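Lin2111 protein (Listeria innocua, PDB 3EDP) probably acts as a GntR-family transcription factor that binds DNA, its UTRA domain being of the kind that senses small effector molecules in relatives. Local coordinates at residues F117-N122 with I144-L149; A138-L143 with G187-K192; F158-I161 with E165-N168. All coordinates share one frame; numbering follows the deposited sequence.

Contact 1 of 3, residues F117-N122 with I144-L149; sequences FGMKEN and ILPLGL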
ATOM      1  N   PHE A 117      14.229  -4.454 -10.079  1.00 42.73           N
ATOM      2  CA  PHE A 117      14.210  -3.052 -10.489  1.00 38.21           C
ATOM      3  C   PHE A 117      14.508  -2.904 -11.969  1.00 46.04           C
ATOM      4  O   PHE A 117      14.320  -1.833 -12.544  1.00 53.80           O
ATOM      5  CB  PHE A 117      15.224  -2.232  -9.679  1.00 41.08           C
ATOM      6  CG  PHE A 117      14.793  -1.964  -8.264  1.00 38.65           C
ATOM      7  CD1 PHE A 117      13.761  -1.076  -7.996  1.00 37.36           C
ATOM      8  CD2 PHE A 117      15.418  -2.599  -7.203  1.00 34.76           C
ATOM      9  CE1 PHE A 117      13.364  -0.823  -6.694  1.00 33.41           C
ATOM     10  CE2 PHE A 117      15.023  -2.354  -5.900  1.00 38.42           C
ATOM     11  CZ  PHE A 117      13.994  -1.468  -5.643  1.00 32.01           C
ATOM     12  N   GLY A 118      14.978  -3.982 -12.584  1.00 46.78           N
ATOM     13  CA  GLY A 118      15.458  -3.914 -13.950  1.00 40.49           C
ATOM     14  C   GLY A 118      16.625  -2.952 -14.048  1.00 51.71           C
ATOM     15  O   GLY A 118      16.651  -2.088 -14.922  1.00 54.04           O
HETATM   16  N   MSE A 119      17.586  -3.099 -13.135  1.00 57.20           N
HETATM   17  CA  MSE A 119      18.781  -2.256 -13.110  1.00 51.49           C
HETATM   18  C   MSE A 119      20.049  -3.112 -13.163  1.00 53.29           C
HETATM   19  O   MSE A 119      19.979  -4.340 -13.235  1.00 54.19           O
HETATM   20  CB  MSE A 119      18.786  -1.365 -11.860  1.00 50.66           C
HETATM   21  CG  MSE A 119      18.965  -2.119 -10.550  1.00 56.19           C
HETATM   22 SE   MSE A 119      18.615  -1.040  -8.951  0.68 51.46          SE
HETATM   23  CE  MSE A 119      20.080   0.235  -9.111  1.00 72.96           C
ATOM     24  N   LYS A 120      21.208  -2.462 -13.128  1.00 53.68           N
ATOM     25  CA  LYS A 120      22.479  -3.182 -13.162  1.00 62.66           C
ATOM     26  C   LYS A 120      22.887  -3.658 -11.770  1.00 60.83           C
ATOM     27  O   LYS A 120      22.813  -2.905 -10.798  1.00 58.94           O
ATOM     28  CB  LYS A 120      23.580  -2.315 -13.775  1.00 71.14           C
ATOM     29  CG  LYS A 120      23.293  -1.880 -15.201  1.00 81.18           C
ATOM     30  CD  LYS A 120      22.829  -3.056 -16.049  1.00 89.47           C
ATOM     31  CE  LYS A 120      22.684  -2.670 -17.517  1.00 92.16           C
ATOM     32  NZ  LYS A 120      23.997  -2.340 -18.141  1.00 89.70           N
ATOM     33  N   GLU A 121      23.326  -4.911 -11.693  1.00 60.39           N
ATOM     34  CA  GLU A 121      23.653  -5.566 -10.425  1.00 61.19           C
ATOM     35  C   GLU A 121      24.662  -4.797  -9.568  1.00 52.52           C
ATOM     36  O   GLU A 121      24.673  -4.930  -8.344  1.00 50.50           O
ATOM     37  CB  GLU A 121      24.146  -6.996 -10.674  1.00 67.10           C
ATOM     38  CG  GLU A 121      25.201  -7.117 -11.769  1.00 81.56           C
ATOM     39  CD  GLU A 121      24.626  -6.952 -13.172  1.00 93.30           C
ATOM     40  OE1 GLU A 121      23.394  -7.095 -13.336  1.00 91.88           O
ATOM     41  OE2 GLU A 121      25.411  -6.680 -14.111  1.00 97.54           O
ATOM     42  N   ASN A 122      25.494  -3.988 -10.215  1.00 50.74           N
ATOM     43  CA  ASN A 122      26.544  -3.242  -9.529  1.00 54.71           C
ATOM     44  C   ASN A 122      26.128  -1.821  -9.161  1.00 51.13           C
ATOM     45  O   ASN A 122      26.878  -1.092  -8.515  1.00 55.35           O
ATOM     46  CB  ASN A 122      27.806  -3.198 -10.390  1.00 68.24           C
ATOM     47  CG  ASN A 122      27.543  -2.636 -11.775  1.00 83.01           C
ATOM     48  OD1 ASN A 122      26.745  -3.184 -12.538  1.00 84.29           O
ATOM     49  ND2 ASN A 122      28.215  -1.538 -12.108  1.00 88.58           N
ATOM     50  N   ILE A 144      14.181  -1.103   0.383  1.00 25.14           N
ATOM     51  CA  ILE A 144      15.231  -0.971  -0.610  1.00 27.24           C
ATOM     52  C   ILE A 144      14.856   0.153  -1.579  1.00 24.93           C
ATOM     53  O   ILE A 144      13.805   0.104  -2.214  1.00 29.58           O
ATOM     54  CB  ILE A 144      15.429  -2.283  -1.388  1.00 27.58           C
ATOM     55  CG1 ILE A 144      15.666  -3.450  -0.424  1.00 31.35           C
ATOM     56  CG2 ILE A 144      16.587  -2.147  -2.377  1.00 25.31           C
ATOM     57  CD1 ILE A 144      17.003  -3.410   0.301  1.00 34.82           C
ATOM     58  N   LEU A 145      15.710   1.169  -1.669  1.00 25.87           N
ATOM     59  CA  LEU A 145      15.491   2.324  -2.545  1.00 25.43           C
ATOM     60  C   LEU A 145      16.732   2.562  -3.398  1.00 29.76           C
ATOM     61  O   LEU A 145      17.781   2.895  -2.870  1.00 31.61           O
ATOM     62  CB  LEU A 145      15.251   3.584  -1.712  1.00 26.11           C
ATOM     63  CG  LEU A 145      14.132   3.619  -0.668  1.00 38.13           C
ATOM     64  CD1 LEU A 145      14.157   4.946   0.094  1.00 37.50           C
ATOM     65  CD2 LEU A 145      12.798   3.427  -1.326  1.00 29.88           C
ATOM     66  N   PRO A 146      16.620   2.397  -4.723  1.00 35.34           N
ATOM     67  CA  PRO A 146      17.785   2.642  -5.587  1.00 34.30           C
ATOM     68  C   PRO A 146      18.252   4.095  -5.519  1.00 31.85           C
ATOM     69  O   PRO A 146      17.443   5.024  -5.567  1.00 33.25           O
ATOM     70  CB  PRO A 146      17.260   2.313  -6.990  1.00 36.47           C
ATOM     71  CG  PRO A 146      16.070   1.427  -6.754  1.00 34.84           C
ATOM     72  CD  PRO A 146      15.454   1.934  -5.489  1.00 28.07           C
ATOM     73  N   LEU A 147      19.564   4.268  -5.395  1.00 27.48           N
ATOM     74  CA  LEU A 147      20.193   5.576  -5.320  1.00 35.43           C
ATOM     75  C   LEU A 147      19.784   6.481  -6.465  1.00 35.25           C
ATOM     76  O   LEU A 147      19.450   7.642  -6.249  1.00 37.60           O
ATOM     77  CB  LEU A 147      21.714   5.425  -5.326  1.00 42.57           C
ATOM     78  CG  LEU A 147      22.396   5.418  -3.965  1.00 58.33           C
ATOM     79  CD1 LEU A 147      22.392   6.820  -3.389  1.00 58.06           C
ATOM     80  CD2 LEU A 147      21.718   4.423  -3.028  1.00 58.92           C
ATOM     81  N   GLY A 148      19.825   5.942  -7.680  1.00 31.00           N
ATOM     82  CA  GLY A 148      19.487   6.697  -8.878  1.00 34.39           C
ATOM     83  C   GLY A 148      18.047   7.182  -8.941  1.00 37.20           C
ATOM     84  O   GLY A 148      17.704   8.010  -9.779  1.00 36.14           O
ATOM     85  N   LEU A 149      17.201   6.661  -8.059  1.00 31.70           N
ATOM     86  CA  LEU A 149      15.796   7.041  -8.026  1.00 29.15           C
ATOM     87  C   LEU A 149      15.526   7.998  -6.863  1.00 34.37           C
ATOM     88  O   LEU A 149      14.507   8.687  -6.839  1.00 38.31           O
ATOM     89  CB  LEU A 149      14.918   5.791  -7.893  1.00 31.94           C
ATOM     90  CG  LEU A 149      14.404   5.103  -9.164  1.00 37.49           C
ATOM     91  CD1 LEU A 149      15.283   5.376 -10.375  1.00 39.81           C
ATOM     92  CD2 LEU A 149      14.218   3.612  -8.943  1.00 29.76           C
TER
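The phenyl ring of Phe117 has the pyrrolidine of Pro146 over one face and the carbonyl oxygen of Ile144 at its edge, near the ring plane. The contact joins the end of helix 110-117 to strand 137-146, part of the antiparallel sheet of the UTRA domain. Pro146 CG stands 3.6 Å from the centroid of the Phe117 ring and only 13° off its normal, a CH-pi contact in which a C-H group of the proline's CG faces the aromatic electrons. At the edge, Phe117 CZ lies 3.8 Å from Ile144 O. The methyl branch of Ile144 joins from the same strand: its CG2 reaches Phe117 CE2 at 3.9 Å, while CG1 leads off elsewhere. With CG set anti to its carbonyl carbon (chi1 -74°), Phe117 extends its ring toward the strand, where Pro216 and Ile219 of strand 215-225 also touch it.

Gly118, the first residue beyond the helix, has a positive phi, a conformation glycine adopts readily because it lacks a beta carbon. Just beyond, Met119, present as selenomethionine, adds a second hydrophobic arm to the contact. Its chi3 bend (-66°) brings the end of this flexible, unbranched chain against the proline ring, which therefore touches both Phe117 and Met119. Met119 CE and Met119 SE each lie 4.1 Å from Pro146 CB.

Contact 2 of 3, residues A138-L143 with G187-K192; sequences ATLDRL and GNEQIK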
ATOM      1  N   ALA A 138       7.156  -7.612  18.243  1.00 54.06           N
ATOM      2  CA  ALA A 138       7.901  -6.728  17.364  1.00 50.09           C
ATOM      3  C   ALA A 138       7.772  -7.128  15.895  1.00 45.36           C
ATOM      4  O   ALA A 138       7.782  -8.309  15.544  1.00 40.44           O
ATOM      5  CB  ALA A 138       9.370  -6.686  17.784  1.00 51.00           C
ATOM      6  N   THR A 139       7.638  -6.126  15.039  1.00 39.86           N
ATOM      7  CA  THR A 139       7.659  -6.346  13.608  1.00 35.98           C
ATOM      8  C   THR A 139       8.969  -5.824  13.036  1.00 38.97           C
ATOM      9  O   THR A 139       9.651  -4.998  13.649  1.00 40.36           O
ATOM     10  CB  THR A 139       6.494  -5.640  12.913  1.00 36.57           C
ATOM     11  OG1 THR A 139       6.631  -4.225  13.084  1.00 38.74           O
ATOM     12  CG2 THR A 139       5.147  -6.111  13.500  1.00 31.42           C
ATOM     13  N   LEU A 140       9.313  -6.305  11.851  1.00 32.32           N
ATOM     14  CA  LEU A 140      10.563  -5.927  11.220  1.00 33.56           C
ATOM     15  C   LEU A 140      10.294  -5.490   9.788  1.00 31.28           C
ATOM     16  O   LEU A 140       9.598  -6.175   9.039  1.00 31.62           O
ATOM     17  CB  LEU A 140      11.534  -7.110  11.242  1.00 33.86           C
ATOM     18  CG  LEU A 140      12.819  -6.957  10.435  1.00 41.14           C
ATOM     19  CD1 LEU A 140      13.726  -5.957  11.117  1.00 42.27           C
ATOM     20  CD2 LEU A 140      13.516  -8.302  10.317  1.00 51.38           C
ATOM     21  N   ASP A 141      10.835  -4.340   9.414  1.00 32.29           N
ATOM     22  CA  ASP A 141      10.682  -3.845   8.055  1.00 32.91           C
ATOM     23  C   ASP A 141      12.025  -3.679   7.386  1.00 32.87           C
ATOM     24  O   ASP A 141      12.990  -3.238   8.007  1.00 31.03           O
ATOM     25  CB  ASP A 141       9.928  -2.511   8.027  1.00 34.10           C
ATOM     26  CG  ASP A 141       8.429  -2.695   8.105  1.00 40.84           C
ATOM     27  OD1 ASP A 141       7.750  -2.465   7.083  1.00 39.59           O
ATOM     28  OD2 ASP A 141       7.931  -3.091   9.179  1.00 43.66           O
ATOM     29  N   ARG A 142      12.082  -4.046   6.113  1.00 27.73           N
ATOM     30  CA  ARG A 142      13.250  -3.760   5.302  1.00 31.77           C
ATOM     31  C   ARG A 142      12.812  -3.044   4.028  1.00 36.73           C
ATOM     32  O   ARG A 142      11.890  -3.487   3.335  1.00 27.70           O
ATOM     33  CB  ARG A 142      14.037  -5.038   4.998  1.00 35.66           C
ATOM     34  CG  ARG A 142      14.891  -4.957   3.741  1.00 48.55           C
ATOM     35  CD  ARG A 142      16.297  -5.517   3.958  1.00 62.89           C
ATOM     36  NE  ARG A 142      16.348  -6.580   4.960  1.00 72.22           N
ATOM     37  CZ  ARG A 142      15.777  -7.777   4.827  1.00 78.66           C
ATOM     38  NH1 ARG A 142      15.080  -8.072   3.734  1.00 84.01           N
ATOM     39  NH2 ARG A 142      15.887  -8.673   5.801  1.00 71.26           N
ATOM     40  N   LEU A 143      13.465  -1.920   3.753  1.00 23.82           N
ATOM     41  CA  LEU A 143      13.195  -1.089   2.584  1.00 24.88           C
ATOM     42  C   LEU A 143      14.421  -1.021   1.682  1.00 31.75           C
ATOM     43  O   LEU A 143      15.558  -0.879   2.157  1.00 30.00           O
ATOM     44  CB  LEU A 143      12.882   0.337   3.018  1.00 31.69           C
ATOM     45  CG  LEU A 143      11.468   0.797   3.338  1.00 54.90           C
ATOM     46  CD1 LEU A 143      10.950   0.120   4.595  1.00 59.35           C
ATOM     47  CD2 LEU A 143      11.472   2.313   3.487  1.00 58.55           C
ATOM     48  N   GLY A 187      13.846 -16.768  10.159  1.00 57.62           N
ATOM     49  CA  GLY A 187      15.277 -16.856   9.929  1.00 57.08           C
ATOM     50  C   GLY A 187      16.032 -16.030  10.954  1.00 61.64           C
ATOM     51  O   GLY A 187      15.445 -15.547  11.922  1.00 61.90           O
ATOM     52  N   ASN A 188      17.332 -15.858  10.744  1.00 67.45           N
ATOM     53  CA  ASN A 188      18.165 -15.141  11.707  1.00 73.83           C
ATOM     54  C   ASN A 188      17.675 -13.721  11.979  1.00 65.56           C
ATOM     55  O   ASN A 188      17.635 -13.278  13.131  1.00 57.44           O
ATOM     56  CB  ASN A 188      19.627 -15.129  11.254  1.00 84.62           C
ATOM     57  CG  ASN A 188      20.153 -16.520  10.952  1.00 95.28           C
ATOM     58  OD1 ASN A 188      19.814 -17.116   9.929  1.00102.29           O
ATOM     59  ND2 ASN A 188      20.987 -17.046  11.842  1.00 96.31           N
ATOM     60  N   GLU A 189      17.299 -13.019  10.912  1.00 60.30           N
ATOM     61  CA  GLU A 189      16.771 -11.662  11.016  1.00 59.15           C
ATOM     62  C   GLU A 189      15.603 -11.603  11.993  1.00 56.06           C
ATOM     63  O   GLU A 189      15.571 -10.767  12.899  1.00 48.27           O
ATOM     64  CB  GLU A 189      16.299 -11.180   9.647  1.00 66.13           C
ATOM     65  CG  GLU A 189      17.411 -10.840   8.678  1.00 76.34           C
ATOM     66  CD  GLU A 189      17.777  -9.372   8.711  1.00 83.68           C
ATOM     67  OE1 GLU A 189      17.881  -8.765   7.623  1.00 85.08           O
ATOM     68  OE2 GLU A 189      17.950  -8.823   9.821  1.00 86.46           O
ATOM     69  N   GLN A 190      14.642 -12.499  11.792  1.00 57.10           N
ATOM     70  CA  GLN A 190      13.450 -12.558  12.628  1.00 55.83           C
ATOM     71  C   GLN A 190      13.791 -13.011  14.048  1.00 57.86           C
ATOM     72  O   GLN A 190      13.252 -12.488  15.023  1.00 59.71           O
ATOM     73  CB  GLN A 190      12.399 -13.478  11.996  1.00 50.45           C
ATOM     74  CG  GLN A 190      11.883 -12.993  10.639  1.00 43.80           C
ATOM     75  CD  GLN A 190      12.871 -13.246   9.501  1.00 52.57           C
ATOM     76  OE1 GLN A 190      13.629 -14.217   9.524  1.00 48.11           O
ATOM     77  NE2 GLN A 190      12.858 -12.372   8.498  1.00 51.49           N
ATOM     78  N   ILE A 191      14.690 -13.982  14.163  1.00 58.31           N
ATOM     79  CA  ILE A 191      15.149 -14.432  15.470  1.00 58.91           C
ATOM     80  C   ILE A 191      15.643 -13.244  16.284  1.00 58.61           C
ATOM     81  O   ILE A 191      15.111 -12.941  17.352  1.00 57.58           O
ATOM     82  CB  ILE A 191      16.300 -15.452  15.349  1.00 61.74           C
ATOM     83  CG1 ILE A 191      15.849 -16.680  14.562  1.00 64.46           C
ATOM     84  CG2 ILE A 191      16.801 -15.869  16.731  1.00 59.46           C
ATOM     85  CD1 ILE A 191      14.622 -17.327  15.123  1.00 70.11           C
ATOM     86  N   LYS A 192      16.656 -12.562  15.760  1.00 59.73           N
ATOM     87  CA  LYS A 192      17.318 -11.496  16.500  1.00 62.44           C
ATOM     88  C   LYS A 192      16.433 -10.272  16.712  1.00 61.85           C
ATOM     89  O   LYS A 192      16.404  -9.704  17.803  1.00 66.08           O
ATOM     90  CB  LYS A 192      18.623 -11.090  15.806  1.00 73.75           C
ATOM     91  CG  LYS A 192      18.441 -10.533  14.404  1.00 89.02           C
ATOM     92  CD  LYS A 192      19.780 -10.282  13.720  1.00 99.79           C
ATOM     93  CE  LYS A 192      19.584  -9.744  12.308  1.00104.43           C
ATOM     94  NZ  LYS A 192      20.866  -9.630  11.555  1.00106.19           N
TER
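Glu189 meets strand 137-146 with almost its whole side chain, starting at CB, which packs 4.1 Å from Leu140 CD2. This is where helix 188-194 lies against the antiparallel sheet of the UTRA domain, and a glutamate suits the border because its methylenes can face a leucine while its carboxylate turns to the charges beside it. CG is anti to the carbonyl carbon, and a bend at chi2 (-94°) swings the carboxylate toward Arg142; along the way Glu189 CG passes 3.9 Å from Arg142 NH2. At the tip, Glu189 OE1 accepts a hydrogen bond of 2.7 Å from Arg142 NH2 as part of a salt bridge. The bond is bent, with an N-H...O angle of 146°, and the donor comes from above the carboxylate plane, although the two flat groups are only 25° apart. The same oxygen also pairs with Lys129 of strand 124-134. Two cations thus share OE1, and they would be expected to keep the glutamate ionised.

The other oxygen turns back to its own helix, where Glu189 OE2 lies 3.5 Å from Lys192 NZ, one turn on. Gly187 is the N-cap of that helix; having no side chain, it can contribute only one half of a capping box, the half in which Gly187 N donates to Gln190 OE1 at 2.6 Å.

Contact 3 of 3, residues F158-I161 with E165-N168; sequences FQII and ELVN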
ATOM      1  N   PHE A 158      15.358  10.743   4.920  1.00 30.85           N
ATOM      2  CA  PHE A 158      14.789   9.401   4.933  1.00 34.69           C
ATOM      3  C   PHE A 158      13.892   9.200   6.150  1.00 39.21           C
ATOM      4  O   PHE A 158      14.116   8.309   6.980  1.00 38.41           O
ATOM      5  CB  PHE A 158      15.889   8.335   4.852  1.00 33.41           C
ATOM      6  CG  PHE A 158      16.588   8.299   3.525  1.00 38.74           C
ATOM      7  CD1 PHE A 158      16.198   7.402   2.543  1.00 37.19           C
ATOM      8  CD2 PHE A 158      17.621   9.182   3.248  1.00 35.71           C
ATOM      9  CE1 PHE A 158      16.837   7.383   1.313  1.00 42.01           C
ATOM     10  CE2 PHE A 158      18.263   9.160   2.026  1.00 38.73           C
ATOM     11  CZ  PHE A 158      17.869   8.264   1.057  1.00 43.41           C
ATOM     12  N   GLN A 159      12.876  10.052   6.258  1.00 31.04           N
ATOM     13  CA  GLN A 159      11.906   9.938   7.339  1.00 32.81           C
ATOM     14  C   GLN A 159      11.082   8.678   7.133  1.00 32.23           C
ATOM     15  O   GLN A 159      10.587   8.432   6.031  1.00 37.36           O
ATOM     16  CB  GLN A 159      11.010  11.177   7.395  1.00 31.36           C
ATOM     17  CG  GLN A 159      11.804  12.479   7.481  1.00 39.24           C
ATOM     18  CD  GLN A 159      10.921  13.699   7.712  1.00 51.12           C
ATOM     19  OE1 GLN A 159       9.741  13.710   7.350  1.00 51.68           O
ATOM     20  NE2 GLN A 159      11.491  14.733   8.316  1.00 59.06           N
ATOM     21  N   ILE A 160      10.954   7.867   8.177  1.00 34.69           N
ATOM     22  CA  ILE A 160      10.219   6.610   8.045  1.00 37.04           C
ATOM     23  C   ILE A 160       8.908   6.574   8.825  1.00 27.09           C
ATOM     24  O   ILE A 160       8.375   5.502   9.085  1.00 32.17           O
ATOM     25  CB  ILE A 160      11.078   5.388   8.431  1.00 38.61           C
ATOM     26  CG1 ILE A 160      11.504   5.478   9.899  1.00 38.23           C
ATOM     27  CG2 ILE A 160      12.271   5.259   7.493  1.00 32.45           C
ATOM     28  CD1 ILE A 160      12.161   4.213  10.423  1.00 40.38           C
ATOM     29  N   ILE A 161       8.399   7.743   9.200  1.00 28.71           N
ATOM     30  CA  ILE A 161       7.101   7.848   9.860  1.00 28.86           C
ATOM     31  C   ILE A 161       6.006   7.340   8.906  1.00 33.11           C
ATOM     32  O   ILE A 161       5.130   6.576   9.297  1.00 31.49           O
ATOM     33  CB  ILE A 161       6.788   9.317  10.241  1.00 33.27           C
ATOM     34  CG1 ILE A 161       7.828   9.845  11.232  1.00 40.78           C
ATOM     35  CG2 ILE A 161       5.375   9.445  10.806  1.00 32.66           C
ATOM     36  CD1 ILE A 161       8.034   8.940  12.439  1.00 34.33           C
ATOM     37  N   GLU A 165       4.827   8.309   1.967  1.00 25.56           N
ATOM     38  CA  GLU A 165       5.446   9.616   1.789  1.00 24.82           C
ATOM     39  C   GLU A 165       6.913   9.461   1.381  1.00 24.76           C
ATOM     40  O   GLU A 165       7.373  10.100   0.437  1.00 31.14           O
ATOM     41  CB  GLU A 165       5.305  10.472   3.046  1.00 25.97           C
ATOM     42  CG  GLU A 165       6.010  11.813   2.943  1.00 41.37           C
ATOM     43  CD  GLU A 165       5.468  12.830   3.935  1.00 52.75           C
ATOM     44  OE1 GLU A 165       5.844  14.013   3.846  1.00 48.87           O
ATOM     45  OE2 GLU A 165       4.663  12.445   4.806  1.00 60.30           O
ATOM     46  N   LEU A 166       7.639   8.580   2.066  1.00 24.48           N
ATOM     47  CA  LEU A 166       9.061   8.385   1.771  1.00 21.52           C
ATOM     48  C   LEU A 166       9.264   7.865   0.341  1.00 29.28           C
ATOM     49  O   LEU A 166      10.116   8.361  -0.400  1.00 29.74           O
ATOM     50  CB  LEU A 166       9.701   7.413   2.773  1.00 22.92           C
ATOM     51  CG  LEU A 166      11.165   7.037   2.487  1.00 26.64           C
ATOM     52  CD1 LEU A 166      12.036   8.270   2.545  1.00 31.09           C
ATOM     53  CD2 LEU A 166      11.686   5.981   3.456  1.00 25.58           C
ATOM     54  N   VAL A 167       8.473   6.866  -0.042  1.00 27.06           N
ATOM     55  CA  VAL A 167       8.594   6.269  -1.371  1.00 33.38           C
ATOM     56  C   VAL A 167       8.248   7.280  -2.462  1.00 31.62           C
ATOM     57  O   VAL A 167       8.774   7.231  -3.573  1.00 30.64           O
ATOM     58  CB  VAL A 167       7.704   5.021  -1.521  1.00 31.57           C
ATOM     59  CG1 VAL A 167       7.668   4.580  -2.964  1.00 35.50           C
ATOM     60  CG2 VAL A 167       8.216   3.894  -0.634  1.00 27.53           C
ATOM     61  N   ASN A 168       7.378   8.216  -2.118  1.00 26.65           N
ATOM     62  CA  ASN A 168       6.928   9.235  -3.052  1.00 35.61           C
ATOM     63  C   ASN A 168       7.900  10.408  -3.152  1.00 36.88           C
ATOM     64  O   ASN A 168       7.704  11.320  -3.951  1.00 39.68           O
ATOM     65  CB  ASN A 168       5.564   9.748  -2.599  1.00 39.79           C
ATOM     66  CG  ASN A 168       4.795  10.388  -3.705  1.00 47.88           C
ATOM     67  OD1 ASN A 168       4.205  11.451  -3.528  1.00 61.15           O
ATOM     68  ND2 ASN A 168       4.796   9.754  -4.864  1.00 43.07           N
TER
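Gln159 and Leu166 bring the two backbones closest, their CA atoms 6.4 Å apart, where an irregular segment leading into helix 163-167 lies beside the end of that helix. No hydrogen bond joins the two segments. The link is instead the peptide oxygen of Gln159, which sits against the aliphatic part of Leu166: Gln159 O is 3.5 Å from Leu166 CB and 3.7 Å from Leu166 CD2. Leu166 reaches out from the helix with chi1 at 175°, CG lying opposite the backbone N, and spreads its two methyls over the segment. Leu166 CD1 goes to the Phe158 end, 3.8 Å from Phe158 CA, and approaches the aromatic ring obliquely, 4.3 Å from Phe158 CD1. Leu166 CD2 takes the other end, 4.1 Å from Ile160 CG2, and the side chains of Ile160 and Leu166 run side by side in the same direction.

The short helix and its lead-in close over one face of the antiparallel sheet of the UTRA domain, a fold related to that of chorismate lyase. Large hydrophobic residues suit this buried place, and the ring of Phe158 meets those of Phe104 and Tyr126 at steep angles. Polar residues lie further out: the side chain of the exposed Gln159 stays clear of the leucine, and Glu165 packs on Phe175 of the second subunit. At the far end of the segment, Lys99 NZ donates hydrogen bonds to Ile160 O and Ile161 O.

Strand 137-146 ties the contacts together. Contacts 1 and 2 use adjoining parts of it, their centres about 23 Å apart, while contact 3, centred about 17 Å from contact 1 and 20 Å from contact 2, rests on both parts. Leu143 CD2 lies 3.7 Å from Leu166 CD2, and Leu145 CD1 3.8 Å from Phe158 CE1. Residues alternate along the strand, so Leu143 and Leu145 point to the side of contact 3, and Leu140, Arg142, Ile144 and Pro146 to the opposite face. Glycerol, probably from the crystallisation liquor, is bound about 5 Å from the side chain of Arg142 and 6 Å from that of Ile144; it may mark a pocket, consistent with effector binding by UTRA domains.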